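Local atomic coordinates of DNA replication and repair protein RecF (Caldanaerobacter subterraneus subsp. tengcongensis, PDB entry 5Z67), a protein that probably binds ATP and single-stranded DNA and acts as a recombination mediator in the RecFOR pathway of DNA repair. Residues M3-I8 with G113-V118; P312-D317 with K333-F338. All blocks are in the same frame, centred on the assembly; numbering follows the deposited sequence.

Interaction 1: residues M3-I8 with G113-V118; sequences MYLKEI and GHFLTV
The ring of Phe-115 meets two side chains of residues 3-8, Met-3 just before the strand and Leu-5 on it, each from its own direction. Met-3 comes to the rim, its SD lying near the ring plane at 4.2 Å from Phe-115 CD1, while Leu-5 comes in obliquely, its CB 4.0 Å from Phe-115 CZ. Phe-115 can span the gap because its CG stands anti to the backbone N (chi1 172°), which carries the ring from the loop toward residues 3-8 although the bond to CB points neither toward nor away from them. Met-3 is the centre of the contact. Its thioether receives the backbone N-H of Leu-116 in a weak but nearly straight hydrogen bond, Leu-116 N to Met-3 SD 3.5 Å with 172° at the hydrogen, an instance of sulfur serving as acceptor in a buried setting. The chain bends at chi2 (-105°), and the terminal methyl Met-3 CE then lies 3.8 Å from Leu-116 CG and 3.6 Å from the carbonyl O of His-114. In fold terms the contact is a seam of the ABC-type ATPase head: residues 4-8 belong to strand 4-11 of the antiparallel sheet, whereas 113-118 lead into strand 117-120, the edge of the mixed sheet of the P-loop core. Val-313 of that core touches both Met-3 and Phe-115, completing an apolar cluster at the junction. Met-3 forms a backbone hydrogen bond with Lys-311, and the amide N of Leu-5 is bound by Gln-339 OE1. Ser-49 OG, on the helix that begins within the P-loop, bonds to Phe-115 O.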
ATOM      1  N   MET A   3      13.183  12.086  -2.364  1.00 25.79           N
ATOM      2  CA  MET A   3      13.392  10.911  -3.190  1.00 23.45           C
ATOM      3  C   MET A   3      13.188  11.358  -4.629  1.00 23.31           C
ATOM      4  O   MET A   3      12.347  12.227  -4.931  1.00 22.62           O
ATOM      5  CB  MET A   3      12.432   9.776  -2.810  1.00 27.33           C
ATOM      6  CG  MET A   3      12.655   9.176  -1.425  1.00 29.80           C
ATOM      7  SD  MET A   3      13.434   7.575  -1.596  1.00 26.91           S
ATOM      8  CE  MET A   3      13.672   7.052   0.121  1.00 21.62           C
ATOM      9  N   TYR A   4      13.959  10.780  -5.523  1.00 22.68           N
ATOM     10  CA  TYR A   4      13.904  11.212  -6.898  1.00 19.63           C
ATOM     11  C   TYR A   4      14.327  10.050  -7.775  1.00 17.81           C
ATOM     12  O   TYR A   4      15.399   9.471  -7.586  1.00 17.77           O
ATOM     13  CB  TYR A   4      14.793  12.444  -7.087  1.00 22.89           C
ATOM     14  CG  TYR A   4      14.982  12.924  -8.511  1.00 28.19           C
ATOM     15  CD1 TYR A   4      14.071  13.784  -9.115  1.00 36.01           C
ATOM     16  CD2 TYR A   4      16.105  12.562  -9.235  1.00 34.09           C
ATOM     17  CE1 TYR A   4      14.271  14.238 -10.423  1.00 44.47           C
ATOM     18  CE2 TYR A   4      16.314  13.026 -10.539  1.00 31.78           C
ATOM     19  CZ  TYR A   4      15.402  13.852 -11.122  1.00 40.14           C
ATOM     20  OH  TYR A   4      15.628  14.291 -12.408  1.00 46.53           O
ATOM     21  N   LEU A   5      13.444   9.656  -8.682  1.00 17.30           N
ATOM     22  CA  LEU A   5      13.752   8.610  -9.629  1.00 21.72           C
ATOM     23  C   LEU A   5      14.430   9.266 -10.839  1.00 23.48           C
ATOM     24  O   LEU A   5      13.769   9.947 -11.638  1.00 19.01           O
ATOM     25  CB  LEU A   5      12.480   7.860 -10.033  1.00 19.24           C
ATOM     26  CG  LEU A   5      12.632   6.798 -11.125  1.00 23.69           C
ATOM     27  CD1 LEU A   5      13.480   5.619 -10.624  1.00 16.59           C
ATOM     28  CD2 LEU A   5      11.260   6.335 -11.625  1.00 23.39           C
ATOM     29  N   LYS A   6      15.745   9.102 -10.951  1.00 21.37           N
ATOM     30  CA  LYS A   6      16.496   9.752 -12.020  1.00 25.23           C
ATOM     31  C   LYS A   6      16.288   9.010 -13.330  1.00 23.48           C
ATOM     32  O   LYS A   6      16.351   9.597 -14.407  1.00 18.87           O
ATOM     33  CB  LYS A   6      17.999   9.820 -11.706  1.00 28.21           C
ATOM     34  CG  LYS A   6      18.331  10.152 -10.260  1.00 31.05           C
ATOM     35  CD  LYS A   6      19.704  10.793 -10.085  1.00 38.80           C
ATOM     36  CE  LYS A   6      20.857   9.939 -10.583  1.00 43.91           C
ATOM     37  NZ  LYS A   6      22.201  10.625 -10.424  1.00 42.21           N
ATOM     38  N   GLU A   7      16.018   7.717 -13.234  1.00 19.15           N
ATOM     39  CA  GLU A   7      16.055   6.871 -14.413  1.00 22.89           C
ATOM     40  C   GLU A   7      15.412   5.532 -14.140  1.00 20.42           C
ATOM     41  O   GLU A   7      15.584   4.981 -13.061  1.00 16.66           O
ATOM     42  CB  GLU A   7      17.512   6.647 -14.856  1.00 27.40           C
ATOM     43  CG  GLU A   7      17.663   5.772 -16.084  1.00 32.79           C
ATOM     44  CD  GLU A   7      19.071   5.226 -16.242  1.00 45.36           C
ATOM     45  OE1 GLU A   7      19.980   6.019 -16.566  1.00 42.27           O
ATOM     46  OE2 GLU A   7      19.270   4.005 -16.046  0.80 46.99           O
ATOM     47  N   ILE A   8      14.680   4.999 -15.111  1.00 19.65           N
ATOM     48  CA  ILE A   8      14.235   3.625 -15.010  1.00 16.05           C
ATOM     49  C   ILE A   8      14.509   2.896 -16.330  1.00 16.91           C
ATOM     50  O   ILE A   8      14.390   3.470 -17.410  1.00 20.61           O
ATOM     51  CB  ILE A   8      12.736   3.535 -14.624  1.00 20.21           C
ATOM     52  CG1 ILE A   8      12.390   2.118 -14.174  1.00 21.74           C
ATOM     53  CG2 ILE A   8      11.825   3.980 -15.775  1.00 22.99           C
ATOM     54  CD1 ILE A   8      11.020   1.979 -13.486  1.00 16.23           C
ATOM     55  N   GLY A 113      11.161   0.512   1.841  1.00 30.00           N
ATOM     56  CA  GLY A 113      11.902   1.652   2.233  1.00 30.00           C
ATOM     57  C   GLY A 113      13.041   2.086   1.359  1.00 30.00           C
ATOM     58  O   GLY A 113      13.531   3.132   1.647  1.00 30.00           O
ATOM     59  N   HIS A 114      13.492   1.355   0.333  1.00 24.67           N
ATOM     60  CA  HIS A 114      14.687   1.940  -0.259  1.00 19.33           C
ATOM     61  C   HIS A 114      14.259   3.071  -1.175  1.00 25.63           C
ATOM     62  O   HIS A 114      14.989   4.037  -1.387  1.00 21.04           O
ATOM     63  CB  HIS A 114      15.484   0.889  -1.018  1.00 15.44           C
ATOM     64  CG  HIS A 114      16.227  -0.060  -0.129  1.00 15.96           C
ATOM     65  ND1 HIS A 114      17.517   0.188   0.299  1.00 21.04           N
ATOM     66  CD2 HIS A 114      15.878  -1.236   0.422  1.00 23.32           C
ATOM     67  CE1 HIS A 114      17.923  -0.787   1.075  1.00 21.11           C
ATOM     68  NE2 HIS A 114      16.931  -1.690   1.167  1.00 24.61           N
ATOM     69  N   PHE A 115      13.043   2.954  -1.696  1.00 19.50           N
ATOM     70  CA  PHE A 115      12.516   3.933  -2.623  1.00 19.40           C
ATOM     71  C   PHE A 115      11.069   4.155  -2.263  1.00 15.97           C
ATOM     72  O   PHE A 115      10.233   3.256  -2.458  1.00 16.57           O
ATOM     73  CB  PHE A 115      12.689   3.440  -4.073  1.00 15.78           C
ATOM     74  CG  PHE A 115      12.007   4.296  -5.104  1.00 22.72           C
ATOM     75  CD1 PHE A 115      12.198   5.667  -5.131  1.00 16.70           C
ATOM     76  CD2 PHE A 115      11.205   3.717  -6.091  1.00 21.17           C
ATOM     77  CE1 PHE A 115      11.577   6.464  -6.090  1.00 16.04           C
ATOM     78  CE2 PHE A 115      10.609   4.498  -7.069  1.00 21.26           C
ATOM     79  CZ  PHE A 115      10.777   5.890  -7.054  1.00 20.94           C
ATOM     80  N   LEU A 116      10.763   5.330  -1.711  1.00 17.09           N
ATOM     81  CA  LEU A 116       9.389   5.633  -1.259  1.00 19.22           C
ATOM     82  C   LEU A 116       8.505   6.269  -2.346  1.00 24.03           C
ATOM     83  O   LEU A 116       8.871   7.265  -2.967  1.00 23.55           O
ATOM     84  CB  LEU A 116       9.393   6.560  -0.043  1.00 20.67           C
ATOM     85  CG  LEU A 116      10.183   6.069   1.178  1.00 26.69           C
ATOM     86  CD1 LEU A 116      10.182   7.097   2.317  1.00 23.33           C
ATOM     87  CD2 LEU A 116       9.626   4.713   1.663  1.00 25.75           C
ATOM     88  N   THR A 117       7.317   5.710  -2.538  1.00 23.30           N
ATOM     89  CA  THR A 117       6.334   6.331  -3.397  1.00 22.80           C
ATOM     90  C   THR A 117       4.981   6.328  -2.717  1.00 20.98           C
ATOM     91  O   THR A 117       4.740   5.591  -1.755  1.00 20.07           O
ATOM     92  CB  THR A 117       6.215   5.602  -4.762  1.00 23.72           C
ATOM     93  OG1 THR A 117       5.959   4.207  -4.551  1.00 23.30           O
ATOM     94  CG2 THR A 117       7.498   5.753  -5.586  1.00 25.94           C
ATOM     95  N   VAL A 118       4.093   7.194  -3.152  1.00 20.62           N
ATOM     96  CA  VAL A 118       2.691   7.037  -2.814  0.50 19.33           C
ATOM     97  C   VAL A 118       1.917   7.108  -4.123  1.00 19.81           C
ATOM     98  O   VAL A 118       2.133   8.022  -4.935  1.00 20.75           O
ATOM     99  CB  VAL A 118       2.177   8.095  -1.787  0.50 25.28           C
ATOM    100  CG1 VAL A 118       2.973   8.036  -0.496  0.50 18.60           C
ATOM    101  CG2 VAL A 118       2.221   9.481  -2.355  0.50 30.39           C
TER

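Interaction 2: residues P312-D317 with K333-F338; sequences PVLLLD and KKLEGF
Leu-314 pushes its isobutyl group between Leu-335 and Phe-338, and its CD1 methyl does most of the touching. Leu-314 CD1 lies 3.5 Å from Leu-335 CD2 and 3.6 Å from Phe-338 CG, and it makes an off-centre CH-pi contact with the aromatic ring, 4.1 Å from the centroid and 30° off the normal. With CG anti to the carbonyl carbon (chi1 -40°), Leu-314 carries CD1 to both partners. The other methyl, Leu-314 CD2, sits 3.8 Å from Phe-338 CD2. An alanine in place of Leu-314 would probably open a gap between Leu-335 and the Phe-338 ring and leave that ring freer to turn. Phe-338 is met a second time at its edge, where Pro-312 O lies in the ring plane, 3.3 Å from Phe-338 CD2. Two residues along the strand, Leu-316 continues the apolar row, its CD2 coming 4.2 Å from Leu-335 CD1. What sets these groups in place is the turn after helix 325-334: Leu-335 is the first residue to leave helical angles, and a type I beta turn from Leu-335 to Phe-338 is closed by Phe-338 N to Leu-335 O at 3.0 Å, presenting both side chains to the strand. Further out, Leu-301 of helix 286-308 packs against Pro-312, Leu-314 and Phe-338, and Lys-311 makes a cation-pi contact with the Phe-338 ring. Strand 313-316, helix 325-334 and strand 340-344 form a beta-alpha-beta unit, with the contact filling the junction between helix end and sheet; the hydrophobic strand running into Asp-317 is consistent with the Walker B element of ABC-type ATPases.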
ATOM      1  N   PRO A 312       8.766  11.272  -0.337  1.00 22.52           N
ATOM      2  CA  PRO A 312       8.431  10.285  -1.375  1.00 21.70           C
ATOM      3  C   PRO A 312       8.200  10.858  -2.770  1.00 23.55           C
ATOM      4  O   PRO A 312       8.006  12.063  -2.951  1.00 23.98           O
ATOM      5  CB  PRO A 312       7.130   9.664  -0.858  1.00 22.34           C
ATOM      6  CG  PRO A 312       7.085   9.981   0.584  1.00 27.10           C
ATOM      7  CD  PRO A 312       7.727  11.337   0.696  1.00 22.09           C
ATOM      8  N   VAL A 313       8.235   9.960  -3.749  1.00 22.76           N
ATOM      9  CA  VAL A 313       7.914  10.256  -5.143  1.00 23.42           C
ATOM     10  C   VAL A 313       6.417   9.999  -5.315  1.00 23.07           C
ATOM     11  O   VAL A 313       5.887   9.053  -4.737  1.00 21.83           O
ATOM     12  CB  VAL A 313       8.767   9.378  -6.122  1.00 23.57           C
ATOM     13  CG1 VAL A 313       8.217   9.438  -7.537  1.00 24.69           C
ATOM     14  CG2 VAL A 313      10.244   9.811  -6.102  1.00 24.50           C
ATOM     15  N   LEU A 314       5.709  10.839  -6.066  1.00 24.36           N
ATOM     16  CA  LEU A 314       4.257  10.655  -6.163  1.00 24.33           C
ATOM     17  C   LEU A 314       3.834  10.102  -7.520  1.00 25.11           C
ATOM     18  O   LEU A 314       4.250  10.605  -8.566  1.00 26.54           O
ATOM     19  CB  LEU A 314       3.522  11.966  -5.893  1.00 25.44           C
ATOM     20  CG  LEU A 314       4.092  12.816  -4.762  1.00 25.40           C
ATOM     21  CD1 LEU A 314       3.247  14.067  -4.599  1.00 30.35           C
ATOM     22  CD2 LEU A 314       4.131  12.034  -3.452  1.00 23.80           C
ATOM     23  N   LEU A 315       3.008   9.058  -7.492  1.00 24.44           N
ATOM     24  CA  LEU A 315       2.479   8.494  -8.727  1.00 25.45           C
ATOM     25  C   LEU A 315       0.994   8.762  -8.790  1.00 26.32           C
ATOM     26  O   LEU A 315       0.245   8.423  -7.871  1.00 25.51           O
ATOM     27  CB  LEU A 315       2.748   6.988  -8.823  1.00 28.54           C
ATOM     28  CG  LEU A 315       4.152   6.497  -8.436  1.00 23.37           C
ATOM     29  CD1 LEU A 315       4.211   4.992  -8.534  1.00 22.64           C
ATOM     30  CD2 LEU A 315       5.181   7.127  -9.344  1.00 24.59           C
ATOM     31  N   LEU A 316       0.556   9.391  -9.865  1.00 28.23           N
ATOM     32  CA  LEU A 316      -0.854   9.681  -9.998  1.00 29.43           C
ATOM     33  C   LEU A 316      -1.394   9.003 -11.231  1.00 30.93           C
ATOM     34  O   LEU A 316      -1.197   9.472 -12.343  1.00 32.68           O
ATOM     35  CB  LEU A 316      -1.082  11.179 -10.050  1.00 30.80           C
ATOM     36  CG  LEU A 316      -1.064  11.852  -8.685  1.00 29.77           C
ATOM     37  CD1 LEU A 316       0.360  12.026  -8.146  1.00 28.57           C
ATOM     38  CD2 LEU A 316      -1.790  13.196  -8.788  1.00 36.91           C
ATOM     39  N   ASP A 317      -2.056   7.877 -11.030  1.00 30.46           N
ATOM     40  CA  ASP A 317      -2.506   7.091 -12.157  1.00 31.99           C
ATOM     41  C   ASP A 317      -3.896   7.504 -12.593  1.00 34.15           C
ATOM     42  O   ASP A 317      -4.891   7.102 -11.978  1.00 34.08           O
ATOM     43  CB  ASP A 317      -2.472   5.604 -11.819  1.00 31.44           C
ATOM     44  CG  ASP A 317      -2.772   4.729 -13.030  1.00 47.90           C
ATOM     45  OD1 ASP A 317      -2.569   5.185 -14.182  1.00 45.83           O
ATOM     46  OD2 ASP A 317      -3.216   3.580 -12.823  1.00 59.41           O
ATOM     47  N   LYS A 333      -1.220  22.054  -6.218  1.00 48.63           N
ATOM     48  CA  LYS A 333      -0.592  22.772  -5.116  1.00 49.77           C
ATOM     49  C   LYS A 333       0.090  21.810  -4.125  1.00 45.72           C
ATOM     50  O   LYS A 333       1.202  22.066  -3.649  1.00 45.09           O
ATOM     51  CB  LYS A 333      -1.622  23.635  -4.385  1.00 54.25           C
ATOM     52  CG  LYS A 333      -1.032  24.455  -3.254  1.00 56.11           C
ATOM     53  N   LYS A 334      -0.558  20.686  -3.835  1.00 43.36           N
ATOM     54  CA  LYS A 334      -0.024  19.792  -2.820  1.00 41.43           C
ATOM     55  C   LYS A 334       1.171  18.960  -3.305  1.00 36.56           C
ATOM     56  O   LYS A 334       1.934  18.466  -2.489  1.00 34.62           O
ATOM     57  CB  LYS A 334      -1.138  18.878  -2.279  1.00 47.43           C
ATOM     58  CG  LYS A 334      -1.650  19.283  -0.879  1.00 48.15           C
ATOM     59  CD  LYS A 334      -2.823  20.227  -0.923  1.00 55.71           C
ATOM     60  CE  LYS A 334      -2.767  21.284   0.184  1.00 59.96           C
ATOM     61  NZ  LYS A 334      -2.811  20.762   1.568  1.00 53.00           N
ATOM     62  N   LEU A 335       1.364  18.825  -4.615  1.00 36.02           N
ATOM     63  CA  LEU A 335       2.527  18.074  -5.117  1.00 34.87           C
ATOM     64  C   LEU A 335       3.772  18.946  -5.252  1.00 41.26           C
ATOM     65  O   LEU A 335       4.805  18.493  -5.766  1.00 46.58           O
ATOM     66  CB  LEU A 335       2.254  17.444  -6.483  1.00 36.71           C
ATOM     67  CG  LEU A 335       0.911  16.854  -6.886  1.00 41.76           C
ATOM     68  CD1 LEU A 335       1.023  16.340  -8.310  1.00 42.81           C
ATOM     69  CD2 LEU A 335       0.453  15.750  -5.934  1.00 32.78           C
ATOM     70  N   GLU A 336       3.660  20.180  -4.780  1.00 37.46           N
ATOM     71  CA  GLU A 336       4.614  21.241  -5.047  1.00 46.86           C
ATOM     72  C   GLU A 336       6.065  20.799  -4.970  1.00 50.10           C
ATOM     73  O   GLU A 336       6.792  20.874  -5.965  1.00 56.47           O
ATOM     74  CB  GLU A 336       4.378  22.406  -4.083  1.00 49.70           C
ATOM     75  CG  GLU A 336       4.621  23.794  -4.678  1.00 61.71           C
ATOM     76  CD  GLU A 336       3.458  24.307  -5.523  1.00 63.09           C
ATOM     77  OE1 GLU A 336       2.954  25.415  -5.241  1.00 54.86           O
ATOM     78  OE2 GLU A 336       3.054  23.611  -6.477  1.00 69.18           O
ATOM     79  N   GLY A 337       6.499  20.325  -3.811  1.00 43.47           N
ATOM     80  CA  GLY A 337       7.917  20.028  -3.667  1.00 39.83           C
ATOM     81  C   GLY A 337       8.364  18.602  -3.951  1.00 34.63           C
ATOM     82  O   GLY A 337       9.492  18.230  -3.639  1.00 32.19           O
ATOM     83  N   PHE A 338       7.486  17.802  -4.544  1.00 33.60           N
ATOM     84  CA  PHE A 338       7.798  16.403  -4.837  1.00 34.40           C
ATOM     85  C   PHE A 338       8.191  16.153  -6.309  1.00 28.14           C
ATOM     86  O   PHE A 338       7.934  16.989  -7.190  1.00 29.86           O
ATOM     87  CB  PHE A 338       6.599  15.516  -4.488  1.00 30.19           C
ATOM     88  CG  PHE A 338       6.068  15.698  -3.075  1.00 31.17           C
ATOM     89  CD1 PHE A 338       5.237  16.768  -2.754  1.00 29.40           C
ATOM     90  CD2 PHE A 338       6.363  14.770  -2.086  1.00 30.74           C
ATOM     91  CE1 PHE A 338       4.750  16.924  -1.468  1.00 37.07           C
ATOM     92  CE2 PHE A 338       5.873  14.917  -0.795  1.00 29.59           C
ATOM     93  CZ  PHE A 338       5.060  15.984  -0.484  1.00 33.33           C
TER

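How the interactions relate
Interactions 1 and 2 lie with their centres about 12 Å apart and meet along two neighbouring parallel strands of the mixed sheet. Probable backbone hydrogen bonds join them, from Val-313 N to Leu-116 O and from Leu-315 N to Val-118 O, each 2.9 Å. Packing adds to this: Met-3 O is 3.4 Å from Val-313 CG2. Val-313 thus touches both halves of interaction 1, its N bonding Leu-116 and its CG2 packing on Met-3, while Leu-314 faces the turn of interaction 2. Interaction 1 lies away from the predicted ATP site, whereas in interaction 2 the side chain of Leu-316 is about 10 Å from that of Ser-39, a predicted ATP-binding residue of the P-loop.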